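Side-chain contacts in sugar-binding transcriptional regulator, LacI family (Enterococcus faecalis, PDB 3CS3), which probably regulates transcription as a DNA-binding repressor of the LacI family, its core domain probably sensing a sugar or related small ligand: residues A[20-25]-A[233-238]; A[12-17]-A[66-71]; A[104-109]-A[134-139]; A[212-217]-A[222-227]. All blocks are in the same frame, centred on the assembly; numbering follows the deposited sequence.

Contact 1. Residues A[20-25]-A[233-238]; sequences GSFYGE and HRWGMV. With SO4 (sulfate ion), chain D.
In the N-terminal lobe of this LacI-type core, Phe22 and Glu25 at the start of helix 23-35 meet Trp235 and His233 on helix 232-247. Phe22 holds the N-cap position of its helix, and its atom CE2 comes to 3.5 Å from Trp235 CZ3. The two rings form an offset pair with little overlap: the Phe22 centroid lies 5.6 Å from that of the Trp235 six-membered ring, and the planes are inclined by only 21°. Trp235 carries its CG anti to the backbone N (chi1 -168°), which sends the indole toward the start of the other helix, while its NE1 is hydrogen-bonded to Val98 O. That bond fixes the indole at its far edge from Phe22.

Nearer the surface, in one of the two modelled conformers of His233, Glu25 CB rests over one face of the imidazole, 4.0 Å from the ring centroid, a CH-pi contact that is less certain for that reason. Glu25 O is 3.4 Å from His233 CA, close enough for a CA-H...O contact. The backbone contributes a clear bond: His233 N donates to sulfate O2 at 2.9 Å with an N-H...O angle of 172°, and Ser231 OG binds the same ion. Glu25 CB approaches sulfate O4 to 3.6 Å. An anion at the N-terminal end of helix 232-247 would be favoured by the helix dipole, although this sulfate probably came from the crystallisation liquor. Phe22 also adjoins a bound glycerol, consistent with the interlobe ligand cleft of the periplasmic-binding-protein-like fold.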
loop_
_atom_site.group_PDB
_atom_site.type_symbol
_atom_site.label_atom_id
_atom_site.label_comp_id
_atom_site.label_asym_id
_atom_site.label_seq_id
_atom_site.Cartn_x
_atom_site.Cartn_y
_atom_site.Cartn_z
ATOM N N GLY A 20 -3.970 -0.588 3.093
ATOM C CA GLY A 20 -2.976 0.075 2.243
ATOM C C GLY A 20 -3.507 1.311 1.540
ATOM O O GLY A 20 -2.750 2.051 0.907
ATOM N N SER A 21 -4.814 1.527 1.662
ATOM C CA SER A 21 -5.468 2.718 1.156
ATOM C C SER A 21 -5.258 3.902 2.110
ATOM O O SER A 21 -5.456 5.060 1.728
ATOM C CB SER A 21 -6.958 2.440 0.932
ATOM O OG SER A 21 -7.760 2.905 2.008
ATOM N N PHE A 22 -4.863 3.612 3.350
ATOM C CA PHE A 22 -4.505 4.670 4.300
ATOM C C PHE A 22 -3.125 4.501 4.947
ATOM O O PHE A 22 -2.647 5.429 5.614
ATOM C CB PHE A 22 -5.612 4.907 5.348
ATOM C CG PHE A 22 -5.818 3.765 6.313
ATOM C CD1 PHE A 22 -6.736 2.759 6.033
ATOM C CD2 PHE A 22 -5.124 3.717 7.519
ATOM C CE1 PHE A 22 -6.938 1.713 6.925
ATOM C CE2 PHE A 22 -5.318 2.670 8.408
ATOM C CZ PHE A 22 -6.229 1.667 8.112
ATOM N N TYR A 23 -2.500 3.333 4.750
ATOM C CA TYR A 23 -1.231 2.990 5.415
ATOM C C TYR A 23 -0.095 3.937 5.085
ATOM O O TYR A 23 0.625 4.358 5.982
ATOM C CB TYR A 23 -0.780 1.556 5.115
ATOM C CG TYR A 23 -1.496 0.486 5.903
ATOM C CD1 TYR A 23 -2.159 0.787 7.094
ATOM C CD2 TYR A 23 -1.496 -0.837 5.467
ATOM C CE1 TYR A 23 -2.821 -0.199 7.819
ATOM C CE2 TYR A 23 -2.157 -1.830 6.184
ATOM C CZ TYR A 23 -2.813 -1.504 7.360
ATOM O OH TYR A 23 -3.466 -2.486 8.073
ATOM N N GLY A 24 0.045 4.273 3.805
ATOM C CA GLY A 24 1.125 5.132 3.334
ATOM C C GLY A 24 1.210 6.456 4.070
ATOM O O GLY A 24 2.292 6.881 4.477
ATOM N N GLU A 25 0.062 7.093 4.265
ATOM C CA GLU A 25 0.009 8.397 4.918
ATOM C C GLU A 25 -0.008 8.278 6.448
ATOM O O GLU A 25 0.401 9.203 7.155
ATOM C CB GLU A 25 -1.153 9.245 4.372
ATOM C CG GLU A 25 -2.410 8.461 3.972
ATOM C CD GLU A 25 -2.402 7.961 2.527
ATOM O OE1 GLU A 25 -2.252 8.789 1.606
ATOM O OE2 GLU A 25 -2.570 6.738 2.316
ATOM N N HIS A 233 -2.312 11.297 8.486
ATOM C CA HIS A 233 -1.012 11.822 8.900
ATOM C C HIS A 233 -0.988 12.094 10.399
ATOM O O HIS A 233 -0.018 11.754 11.082
ATOM C CB HIS A 233 -0.670 13.118 8.147
ATOM C CG HIS A 233 -0.203 12.913 6.738
ATOM N ND1 HIS A 233 0.796 12.023 6.402
ATOM C CD2 HIS A 233 -0.570 13.516 5.582
ATOM C CE1 HIS A 233 1.006 12.070 5.098
ATOM N NE2 HIS A 233 0.189 12.967 4.576
ATOM N N ARG A 234 -2.064 12.707 10.902
ATOM C CA ARG A 234 -2.157 13.065 12.318
ATOM C C ARG A 234 -2.374 11.846 13.204
ATOM O O ARG A 234 -1.863 11.793 14.317
ATOM C CB ARG A 234 -3.251 14.106 12.551
ATOM C CG ARG A 234 -2.927 15.463 11.954
ATOM C CD ARG A 234 -3.981 16.482 12.322
ATOM N NE ARG A 234 -3.970 17.633 11.424
ATOM C CZ ARG A 234 -4.552 18.796 11.696
ATOM N NH1 ARG A 234 -5.184 18.976 12.853
ATOM N NH2 ARG A 234 -4.494 19.785 10.812
ATOM N N TRP A 235 -3.134 10.873 12.701
ATOM C CA TRP A 235 -3.327 9.595 13.391
ATOM C C TRP A 235 -1.958 8.977 13.694
ATOM O O TRP A 235 -1.669 8.631 14.838
ATOM C CB TRP A 235 -4.190 8.671 12.531
ATOM C CG TRP A 235 -4.727 7.434 13.208
ATOM C CD1 TRP A 235 -4.714 7.138 14.546
ATOM C CD2 TRP A 235 -5.407 6.345 12.565
ATOM N NE1 TRP A 235 -5.324 5.921 14.767
ATOM C CE2 TRP A 235 -5.757 5.416 13.568
ATOM C CE3 TRP A 235 -5.744 6.060 11.231
ATOM C CZ2 TRP A 235 -6.426 4.216 13.282
ATOM C CZ3 TRP A 235 -6.407 4.868 10.950
ATOM C CH2 TRP A 235 -6.739 3.962 11.975
ATOM N N GLY A 236 -1.107 8.904 12.674
ATOM C CA GLY A 236 0.279 8.472 12.823
ATOM C C GLY A 236 1.175 9.354 13.681
ATOM O O GLY A 236 1.997 8.846 14.441
ATOM N N MET A 237 1.012 10.670 13.558
ATOM C CA MET A 237 1.791 11.642 14.322
ATOM C C MET A 237 1.501 11.539 15.818
ATOM O O MET A 237 2.431 11.491 16.630
ATOM C CB MET A 237 1.494 13.061 13.833
ATOM C CG MET A 237 2.568 14.086 14.195
ATOM S SD MET A 237 3.763 14.382 12.870
ATOM C CE MET A 237 3.002 15.788 12.059
ATOM N N VAL A 238 0.211 11.493 16.161
ATOM C CA VAL A 238 -0.263 11.358 17.543
ATOM C C VAL A 238 0.129 10.002 18.136
ATOM O O VAL A 238 0.484 9.920 19.315
ATOM C CB VAL A 238 -1.803 11.614 17.654
ATOM C CG1 VAL A 238 -2.335 11.275 19.026
ATOM C CG2 VAL A 238 -2.126 13.057 17.342
HETATM S S SO4 D . -4.142 13.037 5.242
HETATM O O1 SO4 D . -3.742 14.329 4.693
HETATM O O2 SO4 D . -3.803 13.008 6.660
HETATM O O3 SO4 D . -5.582 12.863 5.075
HETATM O O4 SO4 D . -3.437 11.962 4.548
#

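Contact 2. Residues A[12-17]-A[66-71]; sequences GVYLAD and WTFPTK
Tyr14 on strand 10-15 and Phe68 in the loop ahead of helix 70-78 mark the closest backbone approach, yet their CA atoms stay 8.2 Å apart, so side chains must bridge the gap. They do so as a T-shaped pair. The planes stand at 81° and the centroids are 5.3 Å apart, with the edge of Phe68 directed at the face of Tyr14. One corner makes the contact: Phe68 CE1 sits 3.6 Å from Tyr14 CG, over the ring but displaced toward its rim. The neighbouring atom Phe68 CD1 reaches Tyr14 CB at 3.9 Å, so the edge also leans on the root of the tyrosine side chain. Phe68 has its CG anti to the backbone N (chi1 -158°), a rotation that extends the ring from the loop toward the strand. The join is wholly apolar, and both residues are buried.

Around the pair, Ile63 of strand 60-64 touches both rings, Cys44 of strand 40-45 packs on Tyr14, and His50 meets Phe68. Arg88 NH2 binds Phe68 O and Thr70 OG1, tethering the loop at the start of helix 70-78. The aromatic pair thus packs this loop against the face of the sheet turned away from helix 23-35; Val13 and Leu15 point to the other face, where they pack on that helix.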
loop_
_atom_site.group_PDB
_atom_site.type_symbol
_atom_site.label_atom_id
_atom_site.label_comp_id
_atom_site.label_asym_id
_atom_site.label_seq_id
_atom_site.Cartn_x
_atom_site.Cartn_y
_atom_site.Cartn_z
ATOM N N GLY A 12 8.422 -1.029 16.500
ATOM C CA GLY A 12 7.783 -2.004 15.617
ATOM C C GLY A 12 6.349 -1.604 15.319
ATOM O O GLY A 12 5.571 -1.335 16.228
ATOM N N VAL A 13 5.997 -1.543 14.042
ATOM C CA VAL A 13 4.645 -1.181 13.649
ATOM C C VAL A 13 3.980 -2.403 13.025
ATOM O O VAL A 13 4.427 -2.908 12.000
ATOM C CB VAL A 13 4.629 0.034 12.700
ATOM C CG1 VAL A 13 3.209 0.364 12.269
ATOM C CG2 VAL A 13 5.272 1.249 13.375
ATOM N N TYR A 14 2.924 -2.889 13.668
ATOM C CA TYR A 14 2.272 -4.122 13.244
ATOM C C TYR A 14 0.964 -3.836 12.521
ATOM O O TYR A 14 -0.027 -3.430 13.131
ATOM C CB TYR A 14 2.094 -5.080 14.433
ATOM C CG TYR A 14 3.420 -5.599 14.940
ATOM C CD1 TYR A 14 3.972 -6.767 14.418
ATOM C CD2 TYR A 14 4.148 -4.896 15.907
ATOM C CE1 TYR A 14 5.197 -7.238 14.858
ATOM C CE2 TYR A 14 5.375 -5.355 16.350
ATOM C CZ TYR A 14 5.891 -6.531 15.823
ATOM O OH TYR A 14 7.108 -7.001 16.253
ATOM N N LEU A 15 0.999 -4.014 11.204
ATOM C CA LEU A 15 -0.143 -3.743 10.334
ATOM C C LEU A 15 -0.766 -5.043 9.854
ATOM O O LEU A 15 -0.138 -6.095 9.912
ATOM C CB LEU A 15 0.263 -2.865 9.149
ATOM C CG LEU A 15 0.878 -1.494 9.469
ATOM C CD1 LEU A 15 1.155 -0.764 8.178
ATOM C CD2 LEU A 15 -0.002 -0.635 10.398
ATOM N N ALA A 16 -2.007 -4.958 9.388
ATOM C CA ALA A 16 -2.769 -6.131 8.966
ATOM C C ALA A 16 -2.696 -6.390 7.460
ATOM O O ALA A 16 -2.986 -7.497 7.002
ATOM C CB ALA A 16 -4.207 -5.985 9.405
ATOM N N ASP A 17 -2.289 -5.368 6.712
ATOM C CA ASP A 17 -2.289 -5.367 5.238
ATOM C C ASP A 17 -3.637 -5.618 4.546
ATOM O O ASP A 17 -3.728 -6.366 3.569
ATOM C CB ASP A 17 -1.153 -6.206 4.625
ATOM C CG ASP A 17 0.027 -5.351 4.171
ATOM O OD1 ASP A 17 0.479 -5.525 3.018
ATOM O OD2 ASP A 17 0.497 -4.496 4.955
ATOM N N TRP A 66 -6.090 -6.494 13.652
ATOM C CA TRP A 66 -7.121 -7.190 14.433
ATOM C C TRP A 66 -6.796 -8.668 14.699
ATOM O O TRP A 66 -7.355 -9.269 15.617
ATOM C CB TRP A 66 -8.500 -7.053 13.767
ATOM C CG TRP A 66 -8.642 -7.868 12.516
ATOM C CD1 TRP A 66 -8.222 -7.523 11.271
ATOM C CD2 TRP A 66 -9.231 -9.172 12.396
ATOM N NE1 TRP A 66 -8.511 -8.523 10.374
ATOM C CE2 TRP A 66 -9.127 -9.551 11.037
ATOM C CE3 TRP A 66 -9.831 -10.058 13.304
ATOM C CZ2 TRP A 66 -9.612 -10.778 10.556
ATOM C CZ3 TRP A 66 -10.313 -11.282 12.827
ATOM C CH2 TRP A 66 -10.199 -11.627 11.463
ATOM N N THR A 67 -5.903 -9.241 13.894
ATOM C CA THR A 67 -5.464 -10.628 14.078
ATOM C C THR A 67 -4.355 -10.771 15.122
ATOM O O THR A 67 -4.047 -11.886 15.548
ATOM C CB THR A 67 -4.973 -11.263 12.761
ATOM O OG1 THR A 67 -3.819 -10.563 12.286
ATOM C CG2 THR A 67 -6.062 -11.238 11.709
ATOM N N PHE A 68 -3.743 -9.649 15.507
ATOM C CA PHE A 68 -2.774 -9.616 16.600
ATOM C C PHE A 68 -3.588 -9.750 17.888
ATOM O O PHE A 68 -4.360 -8.849 18.220
ATOM C CB PHE A 68 -2.002 -8.290 16.571
ATOM C CG PHE A 68 -0.657 -8.320 17.264
ATOM C CD1 PHE A 68 0.473 -7.852 16.610
ATOM C CD2 PHE A 68 -0.520 -8.781 18.571
ATOM C CE1 PHE A 68 1.715 -7.853 17.237
ATOM C CE2 PHE A 68 0.720 -8.787 19.207
ATOM C CZ PHE A 68 1.835 -8.320 18.543
ATOM N N PRO A 69 -3.437 -10.884 18.606
ATOM C CA PRO A 69 -4.292 -11.185 19.762
ATOM C C PRO A 69 -3.964 -10.301 20.952
ATOM O O PRO A 69 -2.787 -10.052 21.216
ATOM C CB PRO A 69 -3.950 -12.647 20.088
ATOM C CG PRO A 69 -3.168 -13.149 18.909
ATOM C CD PRO A 69 -2.454 -11.955 18.383
ATOM N N THR A 70 -5.008 -9.836 21.641
ATOM C CA THR A 70 -4.896 -8.949 22.808
ATOM C C THR A 70 -4.026 -9.543 23.917
ATOM O O THR A 70 -3.202 -8.835 24.503
ATOM C CB THR A 70 -6.296 -8.567 23.362
ATOM O OG1 THR A 70 -7.097 -8.032 22.304
ATOM C CG2 THR A 70 -6.200 -7.523 24.469
ATOM N N LYS A 71 -4.191 -10.840 24.178
ATOM C CA LYS A 71 -3.385 -11.554 25.178
ATOM C C LYS A 71 -1.880 -11.517 24.877
ATOM O O LYS A 71 -1.068 -11.391 25.794
ATOM C CB LYS A 71 -3.882 -12.994 25.351
ATOM C CG LYS A 71 -5.213 -13.093 26.096
ATOM C CD LYS A 71 -5.713 -14.532 26.196
ATOM C CE LYS A 71 -7.071 -14.590 26.893
ATOM N NZ LYS A 71 -7.686 -15.946 26.839
#

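Contact 3. Residues A[104-109]-A[134-139]; sequences GGATQA and QERLAV
Ala106 of helix 102-115 meets both Arg136 and Val139 of helix 131-146, and the tight part of the contact gathers around its methyl and Val139 CG1. The short helix axes approach to 8.5 Å and cross at -42°; the CA atoms of Ala106 and Arg136 are 5.3 Å apart, a distance that suits a residue as small as alanine. Ala106 CB lies 3.8 Å from Val139 CG1 and 3.7 Å from Arg136 O, with Arg136 CG alongside. Val139 CG1 also comes up tightly against Thr107 OG1, though the exact length of that approach is doubtful; the hydroxyl is engaged by Arg103 O within its own helix. The second helix belongs to the right-handed beta-alpha-beta crossover usual in such parallel sheets, running between strands 121-125 and 151-155 of the C-terminal lobe, and Ala106 docks the preceding helix against it.

Away from this centre, Glu135, partly exposed, turns to Arg103 in a salt bridge, and Gln134 and Ala138 lie on the solvent side of their helix. Arg136, by contrast, turns beyond its CG to a buried polar site: its NH2 is hydrogen-bonded to Asn102 OD1 and to a bound glycerol, and its guanidinium makes a cation-pi contact with Phe212.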
loop_
_atom_site.group_PDB
_atom_site.type_symbol
_atom_site.label_atom_id
_atom_site.label_comp_id
_atom_site.label_asym_id
_atom_site.label_seq_id
_atom_site.Cartn_x
_atom_site.Cartn_y
_atom_site.Cartn_z
ATOM N N GLY A 104 -18.837 8.567 15.687
ATOM C CA GLY A 104 -19.121 9.789 14.941
ATOM C C GLY A 104 -19.069 9.601 13.437
ATOM O O GLY A 104 -19.838 10.225 12.710
ATOM N N GLY A 105 -18.158 8.742 12.975
ATOM C CA GLY A 105 -18.027 8.438 11.555
ATOM C C GLY A 105 -19.205 7.662 11.000
ATOM O O GLY A 105 -19.734 8.003 9.944
ATOM N N ALA A 106 -19.615 6.616 11.711
ATOM C CA ALA A 106 -20.762 5.816 11.301
ATOM C C ALA A 106 -22.070 6.599 11.406
ATOM O O ALA A 106 -22.951 6.413 10.575
ATOM C CB ALA A 106 -20.837 4.520 12.095
ATOM N N THR A 107 -22.180 7.478 12.407
ATOM C CA THR A 107 -23.344 8.365 12.559
ATOM C C THR A 107 -23.465 9.322 11.379
ATOM O O THR A 107 -24.553 9.512 10.844
ATOM C CB THR A 107 -23.293 9.180 13.879
ATOM O OG1 THR A 107 -23.343 8.289 14.995
ATOM C CG2 THR A 107 -24.458 10.152 13.993
ATOM N N GLN A 108 -22.342 9.898 10.965
ATOM C CA GLN A 108 -22.323 10.814 9.829
ATOM C C GLN A 108 -22.659 10.136 8.499
ATOM O O GLN A 108 -23.282 10.747 7.633
ATOM C CB GLN A 108 -20.983 11.543 9.753
ATOM C CG GLN A 108 -20.863 12.699 10.749
ATOM C CD GLN A 108 -19.447 13.244 10.860
ATOM O OE1 GLN A 108 -19.186 14.399 10.516
ATOM N NE2 GLN A 108 -18.527 12.412 11.335
ATOM N N ALA A 109 -22.268 8.872 8.348
ATOM C CA ALA A 109 -22.577 8.122 7.131
ATOM C C ALA A 109 -24.023 7.671 7.106
ATOM O O ALA A 109 -24.702 7.802 6.091
ATOM C CB ALA A 109 -21.670 6.929 6.995
ATOM N N GLN A 134 -17.227 -3.391 15.046
ATOM C CA GLN A 134 -18.175 -3.495 16.172
ATOM C C GLN A 134 -18.805 -2.156 16.547
ATOM O O GLN A 134 -20.022 -2.057 16.685
ATOM C CB GLN A 134 -17.485 -4.058 17.411
ATOM C CG GLN A 134 -17.167 -5.538 17.367
ATOM C CD GLN A 134 -16.334 -5.995 18.556
ATOM O OE1 GLN A 134 -15.828 -5.182 19.339
ATOM N NE2 GLN A 134 -16.183 -7.305 18.695
ATOM N N GLU A 135 -17.963 -1.138 16.713
ATOM C CA GLU A 135 -18.406 0.219 17.023
ATOM C C GLU A 135 -19.235 0.817 15.900
ATOM O O GLU A 135 -20.250 1.461 16.161
ATOM C CB GLU A 135 -17.202 1.125 17.274
ATOM C CG GLU A 135 -16.439 0.794 18.517
ATOM C CD GLU A 135 -17.078 1.365 19.759
ATOM O OE1 GLU A 135 -17.067 2.607 19.915
ATOM O OE2 GLU A 135 -17.581 0.569 20.580
ATOM N N ARG A 136 -18.782 0.608 14.660
ATOM C CA ARG A 136 -19.471 1.109 13.475
ATOM C C ARG A 136 -20.834 0.446 13.325
ATOM O O ARG A 136 -21.808 1.108 12.988
ATOM C CB ARG A 136 -18.628 0.898 12.215
ATOM C CG ARG A 136 -17.608 1.995 11.954
ATOM C CD ARG A 136 -16.546 1.570 10.939
ATOM N NE ARG A 136 -15.263 2.204 11.246
ATOM C CZ ARG A 136 -14.131 2.022 10.571
ATOM N NH1 ARG A 136 -14.087 1.219 9.513
ATOM N NH2 ARG A 136 -13.036 2.654 10.960
ATOM N N LEU A 137 -20.888 -0.853 13.609
ATOM C CA LEU A 137 -22.126 -1.622 13.579
ATOM C C LEU A 137 -23.104 -1.214 14.679
ATOM O O LEU A 137 -24.288 -1.045 14.411
ATOM C CB LEU A 137 -21.830 -3.119 13.661
ATOM C CG LEU A 137 -22.892 -4.074 13.134
ATOM C CD1 LEU A 137 -23.313 -3.685 11.728
ATOM C CD2 LEU A 137 -22.347 -5.491 13.165
ATOM N N ALA A 138 -22.601 -1.031 15.900
ATOM C CA ALA A 138 -23.441 -0.676 17.054
ATOM C C ALA A 138 -24.162 0.652 16.873
ATOM O O ALA A 138 -25.288 0.824 17.334
ATOM C CB ALA A 138 -22.617 -0.648 18.334
ATOM N N VAL A 139 -23.506 1.579 16.192
ATOM C CA VAL A 139 -24.052 2.908 15.962
ATOM C C VAL A 139 -24.959 2.941 14.723
ATOM O O VAL A 139 -25.999 3.611 14.731
ATOM C CB VAL A 139 -22.906 3.957 15.935
ATOM C CG1 VAL A 139 -23.214 5.134 15.023
ATOM C CG2 VAL A 139 -22.634 4.429 17.343
#

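Contact 4. Residues A[212-217]-A[222-227]; sequences FDNSEL and QPRLAT
Asn214 and Arg224 cross at about a right angle as side chains, yet their flat ends are nearly coplanar, the amide and guanidinium planes differing by 21°. Arg224 NH2 donates to Asn214 OD1 over 3.1 Å, and the N-H...O angle of 177° makes the bond almost straight. The oxygen lies at the guanidinium edge, in its plane, and the donor approaches nearly in line with the amide carbonyl. Asn214 reaches this position with CG anti to its backbone N (chi1 -171°), while Arg224 bends twice along its chain to meet it.

Thr227 stands across Asn214, using both branches. Its OG1 accepts a hydrogen bond from Asn214 N at 3.2 Å, and its methyl CG2 packs 3.6 Å from Asn214 OD1 and 3.9 Å from Asn214 CB. Thr227 OG1 is also bonded to Asp186 OD1, so the hydroxyl probably donates to that carboxylate while accepting from the backbone. A water bridges Arg224 NH2 and Ser215 O through two weak hydrogen bonds.

Asn214, just ahead of helix 216-220, is thus anchored at its backbone N by Thr227 and at its amide oxygen by Arg224, both of which follow that helix. Asp213, the residue before, bonds Tyr230 OH and a glycerol. This chemistry implies a loop fixed by directional bonds on Asn214, consistent with positioning Asp213 at a ligand pocket.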
loop_
_atom_site.group_PDB
_atom_site.type_symbol
_atom_site.label_atom_id
_atom_site.label_comp_id
_atom_site.label_asym_id
_atom_site.label_seq_id
_atom_site.Cartn_x
_atom_site.Cartn_y
_atom_site.Cartn_z
ATOM N N PHE A 212 -15.636 4.544 3.936
ATOM C CA PHE A 212 -14.987 5.012 5.159
ATOM C C PHE A 212 -13.498 4.882 4.868
ATOM O O PHE A 212 -13.089 3.882 4.272
ATOM C CB PHE A 212 -15.371 4.083 6.320
ATOM C CG PHE A 212 -15.298 4.709 7.699
ATOM C CD1 PHE A 212 -16.458 4.877 8.456
ATOM C CD2 PHE A 212 -14.076 5.082 8.264
ATOM C CE1 PHE A 212 -16.408 5.437 9.750
ATOM C CE2 PHE A 212 -14.013 5.649 9.553
ATOM C CZ PHE A 212 -15.182 5.820 10.296
ATOM N N ASP A 213 -12.719 5.900 5.257
ATOM C CA ASP A 213 -11.228 5.985 5.140
ATOM C C ASP A 213 -10.703 7.104 4.250
ATOM O O ASP A 213 -9.607 7.602 4.490
ATOM C CB ASP A 213 -10.522 4.668 4.752
ATOM C CG ASP A 213 -10.513 3.652 5.876
ATOM O OD1 ASP A 213 -10.825 4.026 7.025
ATOM O OD2 ASP A 213 -10.219 2.473 5.598
ATOM N N ASN A 214 -11.471 7.473 3.224
ATOM C CA ASN A 214 -11.071 8.492 2.243
ATOM C C ASN A 214 -9.770 8.132 1.503
ATOM O O ASN A 214 -8.797 8.884 1.505
ATOM C CB ASN A 214 -11.009 9.883 2.899
ATOM C CG ASN A 214 -10.822 11.013 1.898
ATOM O OD1 ASN A 214 -11.340 10.978 0.781
ATOM N ND2 ASN A 214 -10.069 12.027 2.304
ATOM N N SER A 215 -9.769 6.957 0.884
ATOM C CA SER A 215 -8.659 6.522 0.057
ATOM C C SER A 215 -8.553 7.450 -1.143
ATOM O O SER A 215 -9.569 7.980 -1.614
ATOM C CB SER A 215 -8.864 5.077 -0.403
ATOM O OG SER A 215 -9.962 4.943 -1.291
ATOM N N GLU A 216 -7.334 7.660 -1.633
ATOM C CA GLU A 216 -7.151 8.540 -2.784
ATOM C C GLU A 216 -7.684 7.934 -4.081
ATOM O O GLU A 216 -8.087 8.675 -4.971
ATOM C CB GLU A 216 -5.711 9.059 -2.917
ATOM C CG GLU A 216 -4.638 8.018 -3.204
ATOM C CD GLU A 216 -3.250 8.640 -3.344
ATOM O OE1 GLU A 216 -2.254 7.950 -3.039
ATOM O OE2 GLU A 216 -3.154 9.818 -3.759
ATOM N N LEU A 217 -7.723 6.603 -4.173
ATOM C CA LEU A 217 -8.364 5.938 -5.316
ATOM C C LEU A 217 -9.857 6.271 -5.389
ATOM O O LEU A 217 -10.386 6.524 -6.472
ATOM C CB LEU A 217 -8.151 4.422 -5.275
ATOM C CG LEU A 217 -8.765 3.579 -6.404
ATOM C CD1 LEU A 217 -8.296 4.026 -7.792
ATOM C CD2 LEU A 217 -8.476 2.094 -6.193
ATOM N N GLN A 222 -14.908 6.526 -10.779
ATOM C CA GLN A 222 -16.084 7.070 -11.464
ATOM C C GLN A 222 -17.386 6.350 -11.083
ATOM O O GLN A 222 -17.573 5.175 -11.430
ATOM C CB GLN A 222 -15.887 7.016 -12.981
ATOM C CG GLN A 222 -16.248 8.304 -13.699
ATOM C CD GLN A 222 -15.097 9.297 -13.717
ATOM O OE1 GLN A 222 -15.174 10.367 -13.110
ATOM N NE2 GLN A 222 -14.018 8.940 -14.407
ATOM N N PRO A 223 -18.293 7.045 -10.363
ATOM C CA PRO A 223 -18.181 8.403 -9.813
ATOM C C PRO A 223 -17.448 8.434 -8.466
ATOM O O PRO A 223 -17.148 7.372 -7.920
ATOM C CB PRO A 223 -19.637 8.804 -9.627
ATOM C CG PRO A 223 -20.331 7.527 -9.295
ATOM C CD PRO A 223 -19.608 6.445 -10.059
ATOM N N ARG A 224 -17.160 9.634 -7.955
ATOM C CA ARG A 224 -16.381 9.814 -6.716
ATOM C C ARG A 224 -17.054 9.138 -5.523
ATOM O O ARG A 224 -18.245 9.341 -5.258
ATOM C CB ARG A 224 -16.096 11.313 -6.462
ATOM C CG ARG A 224 -16.120 11.789 -5.007
ATOM C CD ARG A 224 -14.762 12.126 -4.419
ATOM N NE ARG A 224 -14.294 11.118 -3.466
ATOM C CZ ARG A 224 -13.490 11.365 -2.431
ATOM N NH1 ARG A 224 -13.057 12.595 -2.181
ATOM N NH2 ARG A 224 -13.111 10.373 -1.639
ATOM N N LEU A 225 -16.286 8.299 -4.836
ATOM C CA LEU A 225 -16.794 7.533 -3.706
ATOM C C LEU A 225 -17.005 8.426 -2.488
ATOM O O LEU A 225 -16.042 8.938 -1.906
ATOM C CB LEU A 225 -15.859 6.365 -3.375
ATOM C CG LEU A 225 -16.150 5.529 -2.120
ATOM C CD1 LEU A 225 -17.501 4.827 -2.194
ATOM C CD2 LEU A 225 -15.043 4.519 -1.905
ATOM N N ALA A 226 -18.277 8.620 -2.135
ATOM C CA ALA A 226 -18.675 9.301 -0.899
ATOM C C ALA A 226 -18.152 8.494 0.284
ATOM O O ALA A 226 -18.208 7.257 0.281
ATOM C CB ALA A 226 -20.187 9.431 -0.831
ATOM N N THR A 227 -17.619 9.188 1.283
ATOM C CA THR A 227 -16.792 8.519 2.284
ATOM C C THR A 227 -16.654 9.320 3.565
ATOM O O THR A 227 -17.046 10.486 3.628
ATOM C CB THR A 227 -15.367 8.208 1.713
ATOM O OG1 THR A 227 -14.636 7.395 2.638
ATOM C CG2 THR A 227 -14.592 9.505 1.426
HETATM O O HOH W 1 -12.855 7.777 -1.042
#

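From the N terminus, strand 10-15 opens contact 2 and the following helix opens contact 1. Contact 2 closes first, at residues 66-71, whereas contact 1 waits until 233-238, so the two cross; Tyr23 OH, probably hydrogen-bonded to Ala16 N, joins them. Contacts 3 and 4 fall in series within the long span of contact 1: contact 3 joins two helices of the C-terminal lobe, and contact 4 closes a short loop around helix 216-220. Within the N-terminal lobe, contact 1 ties helix 23-35 to helix 232-247, and contact 2 ties strand 10-15 to the loop before helix 70-78. Phe22 touches Asp213 of contact 4 across the cleft; within the C-terminal lobe, Gly105 and Ala106 of contact 3 meet Phe212.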